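Local coordinates for protein computational Design of Enzyme (Synthetic construct, PDB 3TP4) that is a computationally designed enzyme of unconfirmed function, built on a TIM-barrel scaffold and intended to carry an activated serine-containing catalytic triad, at residues Gly244-Ser250 against Phe280-Ser286; Pro48-Thr52 against Tyr97-Ala101; Val407-Gln411 against Thr444-Ala449; Trp69-Glu75 against Asn90-Phe94. All coordinates share one frame; numbering follows the deposited sequence.

Interaction 1: residues Gly244-Ser250 against Phe280-Ser286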
loop_
_atom_site.group_PDB
_atom_site.type_symbol
_atom_site.label_atom_id
_atom_site.label_comp_id
_atom_site.label_asym_id
_atom_site.label_seq_id
_atom_site.Cartn_x
_atom_site.Cartn_y
_atom_site.Cartn_z
ATOM N N GLY A 244 2.543 7.171 -1.003
ATOM C CA GLY A 244 3.844 6.690 -1.439
ATOM C C GLY A 244 4.357 7.212 -2.774
ATOM O O GLY A 244 3.743 8.066 -3.408
ATOM N N LEU A 245 5.502 6.674 -3.184
ATOM C CA LEU A 245 6.179 7.064 -4.413
ATOM C C LEU A 245 7.218 5.998 -4.692
ATOM O O LEU A 245 7.992 5.635 -3.799
ATOM C CB LEU A 245 6.909 8.399 -4.238
ATOM C CG LEU A 245 7.549 8.960 -5.510
ATOM C CD1 LEU A 245 6.474 9.638 -6.379
ATOM C CD2 LEU A 245 8.663 9.965 -5.163
ATOM N N ASP A 246 7.247 5.508 -5.927
ATOM C CA ASP A 246 8.163 4.439 -6.318
ATOM C C ASP A 246 9.022 4.901 -7.488
ATOM O O ASP A 246 8.504 5.172 -8.572
ATOM C CB ASP A 246 7.375 3.190 -6.722
ATOM C CG ASP A 246 6.379 2.759 -5.658
ATOM O OD1 ASP A 246 6.752 2.695 -4.469
ATOM O OD2 ASP A 246 5.214 2.503 -6.007
ATOM N N THR A 247 10.330 4.986 -7.269
ATOM C CA THR A 247 11.230 5.493 -8.291
ATOM C C THR A 247 12.573 4.784 -8.257
ATOM O O THR A 247 13.306 4.866 -7.262
ATOM C CB THR A 247 11.486 7.000 -8.109
ATOM O OG1 THR A 247 10.246 7.703 -8.204
ATOM C CG2 THR A 247 12.425 7.510 -9.186
ATOM N N TYR A 248 12.884 4.077 -9.339
ATOM C CA TYR A 248 14.200 3.479 -9.515
ATOM C C TYR A 248 14.923 4.250 -10.613
ATOM O O TYR A 248 14.292 4.745 -11.539
ATOM C CB TYR A 248 14.088 2.000 -9.879
ATOM C CG TYR A 248 13.873 1.081 -8.695
ATOM C CD1 TYR A 248 13.181 1.505 -7.569
ATOM C CD2 TYR A 248 14.381 -0.208 -8.697
ATOM C CE1 TYR A 248 12.996 0.656 -6.474
ATOM C CE2 TYR A 248 14.196 -1.058 -7.614
ATOM C CZ TYR A 248 13.502 -0.619 -6.505
ATOM O OH TYR A 248 13.332 -1.466 -5.425
ATOM N N ASP A 249 16.240 4.377 -10.490
ATOM C CA ASP A 249 17.041 5.080 -11.492
ATOM C C ASP A 249 18.434 4.478 -11.523
ATOM O O ASP A 249 18.934 4.005 -10.496
ATOM C CB ASP A 249 17.113 6.584 -11.183
ATOM C CG ASP A 249 18.338 7.268 -11.819
ATOM O OD1 ASP A 249 18.245 7.757 -12.971
ATOM O OD2 ASP A 249 19.395 7.332 -11.153
ATOM N N SER A 250 19.051 4.467 -12.702
ATOM C CA SER A 250 20.431 4.004 -12.823
ATOM C C SER A 250 21.368 5.059 -13.423
ATOM O O SER A 250 22.544 4.776 -13.656
ATOM C CB SER A 250 20.510 2.694 -13.624
ATOM O OG SER A 250 20.134 2.914 -14.969
ATOM N N PHE A 280 8.728 7.590 0.929
ATOM C CA PHE A 280 9.361 7.223 -0.343
ATOM C C PHE A 280 9.304 5.685 -0.445
ATOM O O PHE A 280 10.308 4.994 -0.266
ATOM C CB PHE A 280 10.811 7.741 -0.340
ATOM C CG PHE A 280 11.527 7.657 -1.678
ATOM C CD1 PHE A 280 10.921 7.093 -2.799
ATOM C CD2 PHE A 280 12.837 8.129 -1.794
ATOM C CE1 PHE A 280 11.614 7.005 -4.029
ATOM C CE2 PHE A 280 13.536 8.047 -3.004
ATOM C CZ PHE A 280 12.932 7.491 -4.123
ATOM N N THR A 281 8.114 5.155 -0.718
ATOM C CA THR A 281 7.850 3.728 -0.517
ATOM C C THR A 281 8.831 2.801 -1.212
ATOM O O THR A 281 9.201 1.767 -0.663
ATOM C CB THR A 281 6.386 3.338 -0.875
ATOM O OG1 THR A 281 5.981 3.990 -2.091
ATOM C CG2 THR A 281 5.452 3.735 0.264
ATOM N N ARG A 282 9.252 3.153 -2.417
ATOM C CA ARG A 282 10.223 2.326 -3.112
ATOM C C ARG A 282 11.288 3.151 -3.804
ATOM O O ARG A 282 10.981 4.093 -4.547
ATOM C CB ARG A 282 9.522 1.421 -4.127
ATOM C CG ARG A 282 8.621 0.385 -3.503
ATOM C CD ARG A 282 8.051 -0.532 -4.582
ATOM N NE ARG A 282 9.000 -1.578 -4.970
ATOM C CZ ARG A 282 8.710 -2.556 -5.826
ATOM N NH1 ARG A 282 7.505 -2.612 -6.390
ATOM N NH2 ARG A 282 9.613 -3.478 -6.118
ATOM N N PHE A 283 12.540 2.792 -3.551
ATOM C CA PHE A 283 13.667 3.441 -4.200
ATOM C C PHE A 283 14.746 2.409 -4.483
ATOM O O PHE A 283 14.835 1.390 -3.795
ATOM C CB PHE A 283 14.224 4.575 -3.329
ATOM C CG PHE A 283 15.297 4.141 -2.351
ATOM C CD1 PHE A 283 14.965 3.480 -1.174
ATOM C CD2 PHE A 283 16.632 4.410 -2.604
ATOM C CE1 PHE A 283 15.946 3.109 -0.262
ATOM C CE2 PHE A 283 17.625 4.027 -1.705
ATOM C CZ PHE A 283 17.282 3.375 -0.530
ATOM N N GLY A 284 15.586 2.680 -5.477
ATOM C CA GLY A 284 16.703 1.788 -5.754
ATOM C C GLY A 284 17.361 2.061 -7.098
ATOM O O GLY A 284 16.855 2.853 -7.891
ATOM N N VAL A 285 18.501 1.422 -7.341
ATOM C CA VAL A 285 19.146 1.485 -8.649
ATOM C C VAL A 285 18.383 0.585 -9.628
ATOM O O VAL A 285 18.149 -0.585 -9.338
ATOM C CB VAL A 285 20.608 1.011 -8.575
ATOM C CG1 VAL A 285 21.215 0.927 -9.973
ATOM C CG2 VAL A 285 21.437 1.946 -7.677
ATOM N N SER A 286 17.979 1.127 -10.773
ATOM C CA SER A 286 17.256 0.317 -11.764
ATOM C C SER A 286 18.088 -0.896 -12.136
ATOM O O SER A 286 19.240 -0.760 -12.541
ATOM C CB SER A 286 16.964 1.118 -13.036
ATOM O OG SER A 286 16.191 2.263 -12.775
HETATM O O HOH W 1 5.521 -0.732 -6.558
HETATM O O HOH W 2 11.832 -1.124 -3.353
HETATM O O HOH W 3 12.597 -4.100 -6.535
#
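Two neighbouring strands of the TIM barrel run side by side here, Asp-246 to Asp-249 next to Arg-282 to Val-285, their directions only 5° apart. Arg-282 joins them twice through its backbone: its N donates to Leu-245 O at 3.1 Å and its O accepts from Thr-247 N at 2.9 Å. Further along, Asp-249 N reaches Gly-284 O, and Ser-286 N meets Asp-249 O from above the carbonyl plane. At the other end Thr-281 suits its place because one hydroxyl can both accept and donate: OG1, set between backbone N and carbonyl carbon (chi1 42°), takes Leu-245 N at 2.9 Å and gives its proton to Asp-246 OD1 at 2.8 Å, above the carboxylate plane. OD2 of that aspartate pairs with Arg-171. Gly-284 CA sits over one face of the Tyr-248 ring, a CH-pi contact, 3.9 Å from its centroid; a CB there would run into the ring and, at these backbone angles, press against the carbonyl O of Phe-283. The tyrosine OH is tied to the Arg-282 guanidinium by water, one molecule lying 2.6 Å from Tyr-248 OH and accepting from NE. Asp-246, Tyr-248 and Arg-282 turn to one face of the parallel strands, and Thr-247 and Phe-283 to helices 254-274 and 299-308 outside, as in a TIM barrel.

Interaction 2: residues Pro48-Thr52 against Tyr97-Ala101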
loop_
_atom_site.group_PDB
_atom_site.type_symbol
_atom_site.label_atom_id
_atom_site.label_comp_id
_atom_site.label_asym_id
_atom_site.label_seq_id
_atom_site.Cartn_x
_atom_site.Cartn_y
_atom_site.Cartn_z
ATOM N N PRO A 48 22.044 -19.734 4.224
ATOM C CA PRO A 48 20.643 -20.090 4.481
ATOM C C PRO A 48 19.992 -19.172 5.512
ATOM O O PRO A 48 20.537 -18.981 6.599
ATOM C CB PRO A 48 20.748 -21.511 5.039
ATOM C CG PRO A 48 21.985 -22.058 4.413
ATOM C CD PRO A 48 22.940 -20.901 4.333
ATOM N N THR A 49 18.832 -18.618 5.173
ATOM C CA THR A 49 18.178 -17.633 6.031
ATOM C C THR A 49 17.205 -18.275 7.018
ATOM O O THR A 49 16.691 -19.359 6.771
ATOM C CB THR A 49 17.429 -16.599 5.182
ATOM O OG1 THR A 49 16.461 -17.269 4.364
ATOM C CG2 THR A 49 18.409 -15.853 4.287
ATOM N N ASP A 50 16.955 -17.607 8.138
ATOM C CA ASP A 50 15.993 -18.109 9.113
ATOM C C ASP A 50 15.246 -16.952 9.759
ATOM O O ASP A 50 14.652 -17.103 10.827
ATOM C CB ASP A 50 16.703 -18.934 10.193
ATOM C CG ASP A 50 17.643 -18.094 11.034
ATOM O OD1 ASP A 50 17.935 -16.959 10.607
ATOM O OD2 ASP A 50 18.091 -18.560 12.107
ATOM N N GLY A 51 15.300 -15.788 9.117
ATOM C CA GLY A 51 14.596 -14.616 9.602
ATOM C C GLY A 51 15.313 -13.855 10.698
ATOM O O GLY A 51 14.725 -12.953 11.308
ATOM N N THR A 52 16.575 -14.209 10.960
ATOM C CA THR A 52 17.350 -13.521 11.991
ATOM C C THR A 52 18.624 -12.839 11.473
ATOM O O THR A 52 19.310 -12.158 12.236
ATOM C CB THR A 52 17.739 -14.469 13.152
ATOM O OG1 THR A 52 18.765 -15.370 12.711
ATOM C CG2 THR A 52 16.506 -15.262 13.640
ATOM N N TYR A 97 8.526 -14.456 10.802
ATOM C CA TYR A 97 9.516 -13.486 10.346
ATOM C C TYR A 97 9.118 -12.053 10.702
ATOM O O TYR A 97 9.984 -11.215 10.959
ATOM C CB TYR A 97 9.732 -13.626 8.843
ATOM C CG TYR A 97 10.700 -14.724 8.458
ATOM C CD1 TYR A 97 10.725 -15.939 9.143
ATOM C CD2 TYR A 97 11.584 -14.552 7.400
ATOM C CE1 TYR A 97 11.607 -16.944 8.781
ATOM C CE2 TYR A 97 12.467 -15.541 7.037
ATOM C CZ TYR A 97 12.476 -16.737 7.727
ATOM O OH TYR A 97 13.365 -17.715 7.350
ATOM N N ILE A 98 7.815 -11.776 10.716
ATOM C CA ILE A 98 7.309 -10.463 11.125
ATOM C C ILE A 98 7.546 -10.269 12.614
ATOM O O ILE A 98 7.929 -9.185 13.063
ATOM C CB ILE A 98 5.792 -10.301 10.812
ATOM C CG1 ILE A 98 5.578 -9.985 9.331
ATOM C CG2 ILE A 98 5.165 -9.202 11.674
ATOM C CD1 ILE A 98 4.116 -10.062 8.882
ATOM N N ARG A 99 7.319 -11.330 13.387
ATOM C CA ARG A 99 7.567 -11.291 14.829
ATOM C C ARG A 99 9.051 -11.035 15.123
ATOM O O ARG A 99 9.404 -10.239 16.002
ATOM C CB ARG A 99 7.115 -12.608 15.482
ATOM C CG ARG A 99 5.616 -12.682 15.764
ATOM C CD ARG A 99 5.114 -14.120 15.977
ATOM N NE ARG A 99 6.036 -14.923 16.779
ATOM C CZ ARG A 99 6.195 -14.791 18.092
ATOM N NH1 ARG A 99 5.485 -13.890 18.766
ATOM N NH2 ARG A 99 7.065 -15.565 18.736
ATOM N N LYS A 100 9.911 -11.725 14.382
ATOM C CA LYS A 100 11.354 -11.581 14.535
ATOM C C LYS A 100 11.797 -10.155 14.226
ATOM O O LYS A 100 12.685 -9.609 14.892
ATOM C CB LYS A 100 12.079 -12.577 13.629
ATOM C CG LYS A 100 12.129 -13.997 14.214
ATOM C CD LYS A 100 12.547 -15.034 13.187
ATOM C CE LYS A 100 12.789 -16.416 13.863
ATOM N NZ LYS A 100 12.701 -17.538 12.878
ATOM N N ALA A 101 11.163 -9.550 13.222
ATOM C CA ALA A 101 11.525 -8.201 12.816
ATOM C C ALA A 101 11.087 -7.235 13.896
ATOM O O ALA A 101 11.811 -6.303 14.248
ATOM C CB ALA A 101 10.865 -7.852 11.483
HETATM O O HOH W 4 13.987 -17.818 4.697
HETATM O O HOH W 5 12.754 -11.177 10.194
#
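One face of the Tyr-97 ring carries Gly-51, whose CA stands 3.5 Å from the ring centroid and 16° off its normal, shifted toward the rim. Glycine fits for two reasons: its phi is positive, and a CB would point at the ring and collide with it. At the phenolic end, a water 2.7 Å from Tyr-97 OH also binds Thr-49 OG1, which has a further partner in Ser-41 O. The other flat group, the Asp-50 carboxylate, is turned back on its own loop: OD1 receives Thr-52 OG1 at 2.8 Å on the syn side and Thr-52 N from above its plane, this second bond making an Asx turn that holds the loop's shape. Lys-100, extended beyond CG, runs past Gly-51 O and ends with NZ 2.9 Å from Asp-50 O, the donor close to the line of the C=O bond. The length of a lysine lets its ammonium reach this carbonyl, and its charge is met by a salt bridge to Asp-96. A second water bridges Gly-51 O and Tyr-97 O. The contact thus fastens the loop between strand 32-37 and helix 55-60 onto helix 87-104, whose Tyr-97 and Ala-101 also rest on Trp-69 and Phe-67 of strand 66-70.

Interaction 3: residues Val407-Gln411 against Thr444-Ala449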
loop_
_atom_site.group_PDB
_atom_site.type_symbol
_atom_site.label_atom_id
_atom_site.label_comp_id
_atom_site.label_asym_id
_atom_site.label_seq_id
_atom_site.Cartn_x
_atom_site.Cartn_y
_atom_site.Cartn_z
ATOM N N VAL A 407 -31.089 5.611 -5.685
ATOM C CA VAL A 407 -30.162 5.828 -6.775
ATOM C C VAL A 407 -30.954 6.448 -7.909
ATOM O O VAL A 407 -32.082 6.036 -8.195
ATOM C CB VAL A 407 -29.485 4.513 -7.224
ATOM C CG1 VAL A 407 -28.843 4.664 -8.604
ATOM C CG2 VAL A 407 -28.430 4.084 -6.202
ATOM N N GLU A 408 -30.380 7.471 -8.523
ATOM C CA GLU A 408 -31.022 8.119 -9.644
ATOM C C GLU A 408 -30.128 7.930 -10.857
ATOM O O GLU A 408 -28.946 8.267 -10.830
ATOM C CB GLU A 408 -31.241 9.600 -9.337
ATOM C CG GLU A 408 -32.112 10.312 -10.331
ATOM C CD GLU A 408 -32.296 11.771 -9.973
ATOM O OE1 GLU A 408 -31.373 12.557 -10.277
ATOM O OE2 GLU A 408 -33.354 12.120 -9.390
ATOM N N VAL A 409 -30.689 7.354 -11.909
ATOM C CA VAL A 409 -29.935 7.122 -13.130
ATOM C C VAL A 409 -30.357 8.144 -14.158
ATOM O O VAL A 409 -31.553 8.335 -14.393
ATOM C CB VAL A 409 -30.200 5.723 -13.697
ATOM C CG1 VAL A 409 -29.431 5.521 -14.993
ATOM C CG2 VAL A 409 -29.824 4.652 -12.657
ATOM N N ALA A 410 -29.382 8.819 -14.758
ATOM C CA ALA A 410 -29.704 9.885 -15.705
ATOM C C ALA A 410 -28.854 9.772 -16.952
ATOM O O ALA A 410 -27.771 9.202 -16.927
ATOM C CB ALA A 410 -29.513 11.247 -15.061
ATOM N N GLN A 411 -29.356 10.324 -18.047
ATOM C CA GLN A 411 -28.641 10.287 -19.308
ATOM C C GLN A 411 -28.845 11.612 -20.018
ATOM O O GLN A 411 -29.961 12.141 -20.059
ATOM C CB GLN A 411 -29.130 9.128 -20.168
ATOM C CG GLN A 411 -28.399 8.998 -21.476
ATOM C CD GLN A 411 -28.681 7.680 -22.150
ATOM O OE1 GLN A 411 -29.827 7.234 -22.211
ATOM N NE2 GLN A 411 -27.632 7.038 -22.650
ATOM N N THR A 444 -28.697 5.855 -18.710
ATOM C CA THR A 444 -27.758 4.776 -18.459
ATOM C C THR A 444 -26.325 5.283 -18.500
ATOM O O THR A 444 -25.514 4.764 -19.261
ATOM C CB THR A 444 -27.908 3.646 -19.511
ATOM O OG1 THR A 444 -26.644 3.406 -20.138
ATOM C CG2 THR A 444 -28.917 4.018 -20.576
ATOM N N TYR A 445 -26.004 6.284 -17.683
ATOM C CA TYR A 445 -24.760 7.025 -17.879
ATOM C C TYR A 445 -24.228 7.711 -16.616
ATOM O O TYR A 445 -23.091 7.486 -16.243
ATOM C CB TYR A 445 -24.915 8.029 -19.018
ATOM C CG TYR A 445 -23.906 7.847 -20.120
ATOM C CD1 TYR A 445 -24.147 6.968 -21.168
ATOM C CD2 TYR A 445 -22.710 8.554 -20.113
ATOM C CE1 TYR A 445 -23.232 6.799 -22.174
ATOM C CE2 TYR A 445 -21.787 8.393 -21.114
ATOM C CZ TYR A 445 -22.053 7.515 -22.144
ATOM O OH TYR A 445 -21.129 7.351 -23.148
ATOM N N THR A 446 -25.034 8.543 -15.960
ATOM C CA THR A 446 -24.662 9.009 -14.620
ATOM C C THR A 446 -25.516 8.318 -13.555
ATOM O O THR A 446 -26.743 8.267 -13.648
ATOM C CB THR A 446 -24.749 10.545 -14.457
ATOM O OG1 THR A 446 -26.118 10.953 -14.439
ATOM C CG2 THR A 446 -24.013 11.255 -15.590
ATOM N N VAL A 447 -24.846 7.776 -12.550
ATOM C CA VAL A 447 -25.492 7.000 -11.497
ATOM C C VAL A 447 -25.207 7.681 -10.157
ATOM O O VAL A 447 -24.067 7.695 -9.697
ATOM C CB VAL A 447 -24.941 5.563 -11.477
ATOM C CG1 VAL A 447 -25.616 4.734 -10.378
ATOM C CG2 VAL A 447 -25.132 4.912 -12.834
ATOM N N THR A 448 -26.236 8.274 -9.559
ATOM C CA THR A 448 -26.054 9.070 -8.352
ATOM C C THR A 448 -26.733 8.422 -7.154
ATOM O O THR A 448 -27.952 8.250 -7.144
ATOM C CB THR A 448 -26.611 10.494 -8.530
ATOM O OG1 THR A 448 -25.914 11.138 -9.598
ATOM C CG2 THR A 448 -26.438 11.304 -7.252
ATOM N N ALA A 449 -25.926 8.051 -6.161
ATOM C CA ALA A 449 -26.430 7.465 -4.926
ATOM C C ALA A 449 -26.644 8.541 -3.882
ATOM O O ALA A 449 -25.758 9.368 -3.638
ATOM C CB ALA A 449 -25.461 6.420 -4.400
HETATM O O HOH W 6 -27.609 10.733 -11.806
#
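Val-407 opens the contact by packing CG1 against Val-447 CG1 at 3.7 Å, while its CG2 lies by Ala-449 CB. Glu-408 forms a hydrogen-bonded pair with Thr-448, its N to Thr-448 O at 2.9 Å and Thr-448 N to Glu-408 O at 3.0 Å. A water donating to Glu-408 O also lies beside the hydroxyls of Thr-446 and Thr-448, so polar side chains suit this face; Thr-448 OG1 also bonds to Thr-461. The two antiparallel strands belong to the bacterial Ig-like domain; the valines and Ala-449 share one face, where Val-407 touches Leu-421, Val-409 Trp-433, and Val-447 and Ala-449 Ile-377. Val-409 CG1 (anti to the backbone N, chi1 178°) lies by the backbone of Thr-444. Ala-410 N donates to Thr-446 O at 2.9 Å, in the carbonyl plane, Thr-446 N returns to Ala-410 O at 3.0 Å, and the small Ala-410 CB lets Thr-446 OG1 come to 3.5 Å. Gln-411 runs alongside Thr-444, OE1 3.7 Å from Thr-444 CG2, and its NE2 meets Tyr-445 CD1 at 3.8 Å, amide and ring planes 31° apart. Shortened to an alanine, Gln-411 would probably leave Thr-444 CG2 without its amide flank and Tyr-445 CD1 without the NE2 contact.

Interaction 4: residues Trp69-Glu75 against Asn90-Phe94; sequences WSTSIIE and NIALF
Phe-94 reaches from helix 87-104 into the turn that follows strand 66-70, touching Ile-73, Ile-74, Ser-70 and Trp-69 on the way. Its CB and CG lie by Ile-73 CG2. With CG anti to the backbone N (chi1 -159°), the ring stands out from the helix. Along one side, CD2 meets Ile-73 CB at 3.8 Å, and Ile-74 CG1 sits in the ring plane at that edge; CE2 then comes 3.5 Å from Ser-70 O, an oxygen that also accepts from Ile-73 N. Along the other side, CE1 reaches Trp-69 CB at 3.5 Å. CZ, the tip, touches both Trp-69 CB and Ser-70 O. Ile-73 CD1 stands over the centre of one face, 3.9 Å from Phe-94 CE1, a CH-pi contact. The Phe-94 edge points at the face of the Trp-69 five-membered ring, centroids 5.5 Å apart and planes at 68°, an offset edge-to-face pair. Cutting this side chain back to an alanine is likely to open a gap between Trp-69 and Ile-73 and let the indole and the Ile-73 methyls shift. Next to the Phe-94 ring, Ile-74 CG1 packs on Ile-91 CG1 at 3.8 Å, and Asn-90 gives a weak bond from ND2 to Ile-74 O at 3.4 Å, while its OD1 accepts from Leu-82 N. Ser-70 itself turns away from the helix and bonds to His-37, consistent with the designed serine triad. The whole is the beta-alpha half of a beta-alpha-beta unit in a TIM barrel, with Ser-70, probably the designed nucleophile, at the end of the strand.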
loop_
_atom_site.group_PDB
_atom_site.type_symbol
_atom_site.label_atom_id
_atom_site.label_comp_id
_atom_site.label_asym_id
_atom_site.label_seq_id
_atom_site.Cartn_x
_atom_site.Cartn_y
_atom_site.Cartn_z
ATOM N N TRP A 69 7.975 -6.994 2.921
ATOM C CA TRP A 69 7.594 -8.355 2.544
ATOM C C TRP A 69 6.489 -8.326 1.489
ATOM O O TRP A 69 5.721 -7.371 1.421
ATOM C CB TRP A 69 7.022 -9.095 3.738
ATOM C CG TRP A 69 7.746 -8.960 4.995
ATOM C CD1 TRP A 69 7.400 -8.184 6.055
ATOM C CD2 TRP A 69 8.926 -9.666 5.378
ATOM N NE1 TRP A 69 8.298 -8.350 7.073
ATOM C CE2 TRP A 69 9.246 -9.260 6.683
ATOM C CE3 TRP A 69 9.747 -10.601 4.737
ATOM C CZ2 TRP A 69 10.362 -9.749 7.367
ATOM C CZ3 TRP A 69 10.853 -11.090 5.416
ATOM C CH2 TRP A 69 11.153 -10.661 6.714
ATOM N N SER A 70 6.398 -9.377 0.678
ATOM C CA SER A 70 5.313 -9.479 -0.306
ATOM C C SER A 70 4.305 -10.539 0.128
ATOM O O SER A 70 4.689 -11.532 0.733
ATOM C CB SER A 70 5.868 -9.853 -1.680
ATOM O OG SER A 70 6.714 -8.834 -2.180
ATOM N N THR A 71 3.021 -10.337 -0.177
ATOM C CA THR A 71 2.018 -11.358 0.139
ATOM C C THR A 71 2.285 -12.633 -0.655
ATOM O O THR A 71 1.779 -13.701 -0.331
ATOM C CB THR A 71 0.598 -10.880 -0.146
ATOM O OG1 THR A 71 0.498 -10.476 -1.518
ATOM C CG2 THR A 71 0.236 -9.716 0.774
ATOM N N SER A 72 3.092 -12.489 -1.697
ATOM C CA SER A 72 3.639 -13.600 -2.470
ATOM C C SER A 72 4.158 -14.754 -1.594
ATOM O O SER A 72 4.180 -15.910 -2.012
ATOM C CB SER A 72 4.782 -13.065 -3.329
ATOM O OG SER A 72 4.976 -13.873 -4.469
ATOM N N ILE A 73 4.591 -14.431 -0.383
ATOM C CA ILE A 73 5.097 -15.434 0.546
ATOM C C ILE A 73 4.038 -16.474 0.897
ATOM O O ILE A 73 4.357 -17.635 1.168
ATOM C CB ILE A 73 5.568 -14.783 1.845
ATOM C CG1 ILE A 73 6.840 -13.962 1.601
ATOM C CG2 ILE A 73 5.806 -15.823 2.923
ATOM C CD1 ILE A 73 7.155 -13.052 2.730
ATOM N N ILE A 74 2.780 -16.049 0.921
ATOM C CA ILE A 74 1.682 -16.949 1.260
ATOM C C ILE A 74 1.496 -17.993 0.159
ATOM O O ILE A 74 1.116 -19.132 0.425
ATOM C CB ILE A 74 0.371 -16.171 1.456
ATOM C CG1 ILE A 74 0.448 -15.313 2.719
ATOM C CG2 ILE A 74 -0.826 -17.124 1.515
ATOM C CD1 ILE A 74 -0.579 -14.183 2.740
ATOM N N GLU A 75 1.769 -17.587 -1.074
ATOM C CA GLU A 75 1.619 -18.458 -2.228
ATOM C C GLU A 75 2.804 -19.411 -2.326
ATOM O O GLU A 75 2.802 -20.333 -3.139
ATOM C CB GLU A 75 1.535 -17.619 -3.503
ATOM C CG GLU A 75 0.580 -16.436 -3.411
ATOM C CD GLU A 75 0.935 -15.324 -4.388
ATOM O OE1 GLU A 75 2.017 -15.403 -5.012
ATOM O OE2 GLU A 75 0.139 -14.370 -4.529
ATOM N N ASN A 90 2.846 -21.472 5.380
ATOM C CA ASN A 90 3.502 -20.317 4.786
ATOM C C ASN A 90 3.110 -19.053 5.552
ATOM O O ASN A 90 3.936 -18.161 5.760
ATOM C CB ASN A 90 3.166 -20.184 3.301
ATOM C CG ASN A 90 4.089 -21.007 2.420
ATOM O OD1 ASN A 90 5.127 -21.491 2.870
ATOM N ND2 ASN A 90 3.725 -21.149 1.151
ATOM N N ILE A 91 1.855 -18.997 5.994
ATOM C CA ILE A 91 1.357 -17.870 6.779
ATOM C C ILE A 91 1.972 -17.832 8.174
ATOM O O ILE A 91 2.255 -16.753 8.710
ATOM C CB ILE A 91 -0.185 -17.885 6.897
ATOM C CG1 ILE A 91 -0.832 -17.461 5.579
ATOM C CG2 ILE A 91 -0.656 -16.975 8.028
ATOM C CD1 ILE A 91 -2.348 -17.540 5.609
ATOM N N ALA A 92 2.186 -19.007 8.762
ATOM C CA ALA A 92 2.812 -19.083 10.078
ATOM C C ALA A 92 4.278 -18.654 10.015
ATOM O O ALA A 92 4.782 -18.004 10.932
ATOM C CB ALA A 92 2.687 -20.491 10.661
ATOM N N LEU A 93 4.952 -19.029 8.932
ATOM C CA LEU A 93 6.326 -18.608 8.682
ATOM C C LEU A 93 6.396 -17.081 8.485
ATOM O O LEU A 93 7.219 -16.400 9.101
ATOM C CB LEU A 93 6.867 -19.314 7.440
ATOM C CG LEU A 93 7.210 -20.802 7.580
ATOM C CD1 LEU A 93 7.516 -21.405 6.221
ATOM C CD2 LEU A 93 8.385 -21.000 8.527
ATOM N N PHE A 94 5.531 -16.572 7.613
ATOM C CA PHE A 94 5.410 -15.137 7.350
ATOM C C PHE A 94 5.287 -14.442 8.696
ATOM O O PHE A 94 6.069 -13.547 9.026
ATOM C CB PHE A 94 4.169 -14.888 6.486
ATOM C CG PHE A 94 4.175 -13.576 5.741
ATOM C CD1 PHE A 94 4.979 -12.519 6.147
ATOM C CD2 PHE A 94 3.359 -13.401 4.633
ATOM C CE1 PHE A 94 4.971 -11.300 5.452
ATOM C CE2 PHE A 94 3.340 -12.187 3.933
ATOM C CZ PHE A 94 4.147 -11.140 4.345
#

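Interactions 1 and 4 reach the same barrel sheet, their centres about 23 Å apart but their nearest atoms about 7 Å. Ser-70, of interaction 4, forms with His-37 and Glu-320 what is probably the designed triad, and the side chain of Arg-282, from interaction 1, lies near that triad without touching it. Interactions 2 and 4 share helix 87-104 and meet directly, Ile-98 CG1 lying 3.9 Å from Trp-69 NE1, so the helix that backs the serine strand also carries the outer loop of residues 48-52. Interaction 3 stands apart, in the Ig-like domain, its centre about 41 Å from that of interaction 1 and about 42 Å from that of interaction 4.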